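Local coordinates for protein putative TetR-family transcriptional regulator (Bordetella parapertussis 12822, PDB 3CCY) that probably binds DNA at regulatory sites through an N-terminal helix-turn-helix and represses transcription, as TetR-family regulators generally do, at residues Q93-F98 / A184-T189. Residues are numbered along the deposited sequence; the frame is centred on the assembly and turned at random.
Sequences QIVKLF and ALAERT
Ala186 sets its methyl against the aliphatic part of Lys96, with CB 3.6 Å from Lys96 CG and 3.7 Å from Lys96 CA, so the methyl reaches the backbone of the facing helix. This is the point of nearest backbone approach, the two CA atoms of Lys96 and Ala186 lying 5.2 Å apart, and a residue this small at the closest pair is consistent with the short segments passing with axes 8.7 Å from each other at 138°, an obliquely antiparallel pairing. Val95 CG1 packs against the same methyl, 3.9 Å from Ala186 CB, and reaches on to Thr189 CG2. CG1 stands anti to the backbone N (chi1 179°), which directs this branch at the partner helix. The Lys96 chain, extended beyond CG, carries NZ past the alanine to Glu187, where it forms a salt bridge of 3.0 Å from NZ to OE2. The ammonium arrives from above the carboxylate plane, 36° out of it; Lys96 CE also touches Glu187 CG. A weak, long ion pair with Asp183 adds a second acidic neighbour to NZ. The Thr189 hydroxyl is satisfied within its own helix, OG1 donating to Leu185 O at 2.7 Å from the carbonyl face opposite to Thr189 N.

The contact thus joins helix 87-115 to helix 182-195 in the C-terminal domain of the TetR-like fold. Helix 153-168 packs against both, through Phe163 on Val95 and Met166 on Thr189, while Leu162 of the second subunit also packs on Thr189.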
ATOM      1  N   GLN A  93      -1.052 -20.788   6.570  1.00 32.79           N
ATOM      2  CA  GLN A  93      -0.141 -21.203   5.502  1.00 34.28           C
ATOM      3  C   GLN A  93      -0.180 -20.275   4.274  1.00 33.77           C
ATOM      4  O   GLN A  93       0.849 -19.992   3.648  1.00 33.37           O
ATOM      5  CB  GLN A  93      -0.346 -22.680   5.128  1.00 33.05           C
ATOM      6  CG  GLN A  93       0.231 -23.663   6.149  1.00 34.78           C
ATOM      7  CD  GLN A  93      -0.093 -25.129   5.838  1.00 37.41           C
ATOM      8  OE1 GLN A  93       0.551 -26.047   6.379  1.00 42.50           O
ATOM      9  NE2 GLN A  93      -1.070 -25.362   4.967  1.00 40.39           N
ATOM     10  N   ILE A  94      -1.367 -19.794   3.918  1.00 33.58           N
ATOM     11  CA  ILE A  94      -1.479 -18.816   2.856  1.00 33.48           C
ATOM     12  C   ILE A  94      -0.731 -17.527   3.205  1.00 33.23           C
ATOM     13  O   ILE A  94      -0.010 -16.981   2.380  1.00 32.82           O
ATOM     14  CB  ILE A  94      -2.981 -18.455   2.546  1.00 34.85           C
ATOM     15  CG1 ILE A  94      -3.680 -19.625   1.876  1.00 33.99           C
ATOM     16  CG2 ILE A  94      -3.073 -17.105   1.748  1.00 33.86           C
ATOM     17  CD1 ILE A  94      -5.226 -19.455   1.855  1.00 37.49           C
ATOM     18  N   VAL A  95      -0.888 -17.025   4.424  1.00 32.09           N
ATOM     19  CA  VAL A  95      -0.198 -15.776   4.759  1.00 32.95           C
ATOM     20  C   VAL A  95       1.355 -15.984   4.749  1.00 31.62           C
ATOM     21  O   VAL A  95       2.097 -15.133   4.298  1.00 29.67           O
ATOM     22  CB  VAL A  95      -0.658 -15.227   6.138  1.00 31.13           C
ATOM     23  CG1 VAL A  95       0.094 -13.895   6.498  1.00 33.51           C
ATOM     24  CG2 VAL A  95      -2.189 -15.026   6.123  1.00 36.30           C
ATOM     25  N   LYS A  96       1.804 -17.119   5.267  1.00 30.32           N
ATOM     26  CA  LYS A  96       3.241 -17.460   5.311  1.00 30.66           C
ATOM     27  C   LYS A  96       3.761 -17.549   3.879  1.00 30.89           C
ATOM     28  O   LYS A  96       4.865 -17.103   3.598  1.00 30.62           O
ATOM     29  CB  LYS A  96       3.438 -18.806   5.977  1.00 30.04           C
ATOM     30  CG  LYS A  96       3.391 -18.785   7.484  1.00 29.62           C
ATOM     31  CD  LYS A  96       3.777 -20.166   8.084  1.00 31.28           C
ATOM     32  CE  LYS A  96       3.759 -19.967   9.624  1.00 33.89           C
ATOM     33  NZ  LYS A  96       4.232 -21.124  10.334  1.00 36.92           N
ATOM     34  N   LEU A  97       2.951 -18.100   2.975  1.00 31.52           N
ATOM     35  CA  LEU A  97       3.342 -18.159   1.545  1.00 32.56           C
ATOM     36  C   LEU A  97       3.566 -16.760   0.949  1.00 33.15           C
ATOM     37  O   LEU A  97       4.585 -16.518   0.276  1.00 30.92           O
ATOM     38  CB  LEU A  97       2.305 -18.926   0.715  1.00 32.04           C
ATOM     39  CG  LEU A  97       2.376 -18.826  -0.802  1.00 32.75           C
ATOM     40  CD1 LEU A  97       3.617 -19.594  -1.256  1.00 29.96           C
ATOM     41  CD2 LEU A  97       1.098 -19.397  -1.457  1.00 32.40           C
ATOM     42  N   PHE A  98       2.615 -15.854   1.187  1.00 34.32           N
ATOM     43  CA  PHE A  98       2.731 -14.507   0.602  1.00 36.34           C
ATOM     44  C   PHE A  98       3.980 -13.803   1.099  1.00 35.97           C
ATOM     45  O   PHE A  98       4.706 -13.163   0.316  1.00 36.46           O
ATOM     46  CB  PHE A  98       1.442 -13.661   0.794  1.00 37.85           C
ATOM     47  CG  PHE A  98       0.224 -14.220   0.069  1.00 41.01           C
ATOM     48  CD1 PHE A  98       0.336 -15.303  -0.784  1.00 46.46           C
ATOM     49  CD2 PHE A  98      -1.019 -13.647   0.213  1.00 46.89           C
ATOM     50  CE1 PHE A  98      -0.777 -15.807  -1.450  1.00 48.36           C
ATOM     51  CE2 PHE A  98      -2.144 -14.155  -0.466  1.00 45.06           C
ATOM     52  CZ  PHE A  98      -2.018 -15.216  -1.291  1.00 44.45           C
ATOM     53  N   ALA A 184       7.664 -15.453  11.357  1.00 29.49           N
ATOM     54  CA  ALA A 184       7.270 -14.680  12.553  1.00 29.66           C
ATOM     55  C   ALA A 184       6.283 -13.552  12.190  1.00 29.22           C
ATOM     56  O   ALA A 184       5.268 -13.347  12.869  1.00 29.57           O
ATOM     57  CB  ALA A 184       8.534 -14.126  13.291  1.00 29.95           C
ATOM     58  N   LEU A 185       6.547 -12.836  11.100  1.00 29.39           N
ATOM     59  CA  LEU A 185       5.652 -11.733  10.725  1.00 30.18           C
ATOM     60  C   LEU A 185       4.253 -12.293  10.363  1.00 29.82           C
ATOM     61  O   LEU A 185       3.208 -11.708  10.727  1.00 29.62           O
ATOM     62  CB  LEU A 185       6.259 -10.892   9.580  1.00 29.53           C
ATOM     63  CG  LEU A 185       5.348  -9.797   9.029  1.00 32.70           C
ATOM     64  CD1 LEU A 185       5.053  -8.773  10.128  1.00 29.31           C
ATOM     65  CD2 LEU A 185       6.012  -9.076   7.809  1.00 30.32           C
ATOM     66  N   ALA A 186       4.240 -13.425   9.656  1.00 29.38           N
ATOM     67  CA  ALA A 186       3.009 -14.066   9.208  1.00 28.25           C
ATOM     68  C   ALA A 186       2.188 -14.516  10.410  1.00 29.12           C
ATOM     69  O   ALA A 186       0.984 -14.231  10.456  1.00 27.09           O
ATOM     70  CB  ALA A 186       3.311 -15.316   8.277  1.00 28.77           C
ATOM     71  N   GLU A 187       2.836 -15.205  11.363  1.00 29.28           N
ATOM     72  CA  GLU A 187       2.173 -15.652  12.612  1.00 30.64           C
ATOM     73  C   GLU A 187       1.566 -14.520  13.401  1.00 31.50           C
ATOM     74  O   GLU A 187       0.427 -14.625  13.890  1.00 29.54           O
ATOM     75  CB  GLU A 187       3.114 -16.484  13.479  1.00 31.28           C
ATOM     76  CG  GLU A 187       3.468 -17.776  12.736  1.00 36.17           C
ATOM     77  CD  GLU A 187       4.441 -18.704  13.429  1.00 44.74           C
ATOM     78  OE1 GLU A 187       5.261 -18.213  14.241  1.00 49.56           O
ATOM     79  OE2 GLU A 187       4.397 -19.935  13.125  1.00 45.97           O
ATOM     80  N   ARG A 188       2.343 -13.440  13.529  1.00 31.04           N
ATOM     81  CA  ARG A 188       1.892 -12.203  14.163  1.00 32.00           C
ATOM     82  C   ARG A 188       0.682 -11.586  13.445  1.00 31.95           C
ATOM     83  O   ARG A 188      -0.291 -11.218  14.093  1.00 32.61           O
ATOM     84  CB  ARG A 188       3.002 -11.158  14.125  1.00 31.15           C
ATOM     85  CG  ARG A 188       2.679  -9.873  14.986  1.00 35.05           C
ATOM     86  CD  ARG A 188       2.748 -10.242  16.429  1.00 36.90           C
ATOM     87  NE  ARG A 188       2.757  -9.093  17.339  1.00 40.91           N
ATOM     88  CZ  ARG A 188       2.993  -9.211  18.642  1.00 39.41           C
ATOM     89  NH1 ARG A 188       3.255 -10.411  19.144  1.00 39.90           N
ATOM     90  NH2 ARG A 188       2.961  -8.161  19.430  1.00 35.77           N
ATOM     91  N   THR A 189       0.799 -11.388  12.132  1.00 30.79           N
ATOM     92  CA  THR A 189      -0.303 -10.886  11.278  1.00 31.96           C
ATOM     93  C   THR A 189      -1.620 -11.683  11.473  1.00 31.48           C
ATOM     94  O   THR A 189      -2.702 -11.120  11.681  1.00 30.34           O
ATOM     95  CB  THR A 189       0.122 -10.930   9.807  1.00 32.08           C
ATOM     96  OG1 THR A 189       1.291 -10.111   9.659  1.00 31.87           O
ATOM     97  CG2 THR A 189      -1.003 -10.431   8.872  1.00 35.19           C
TER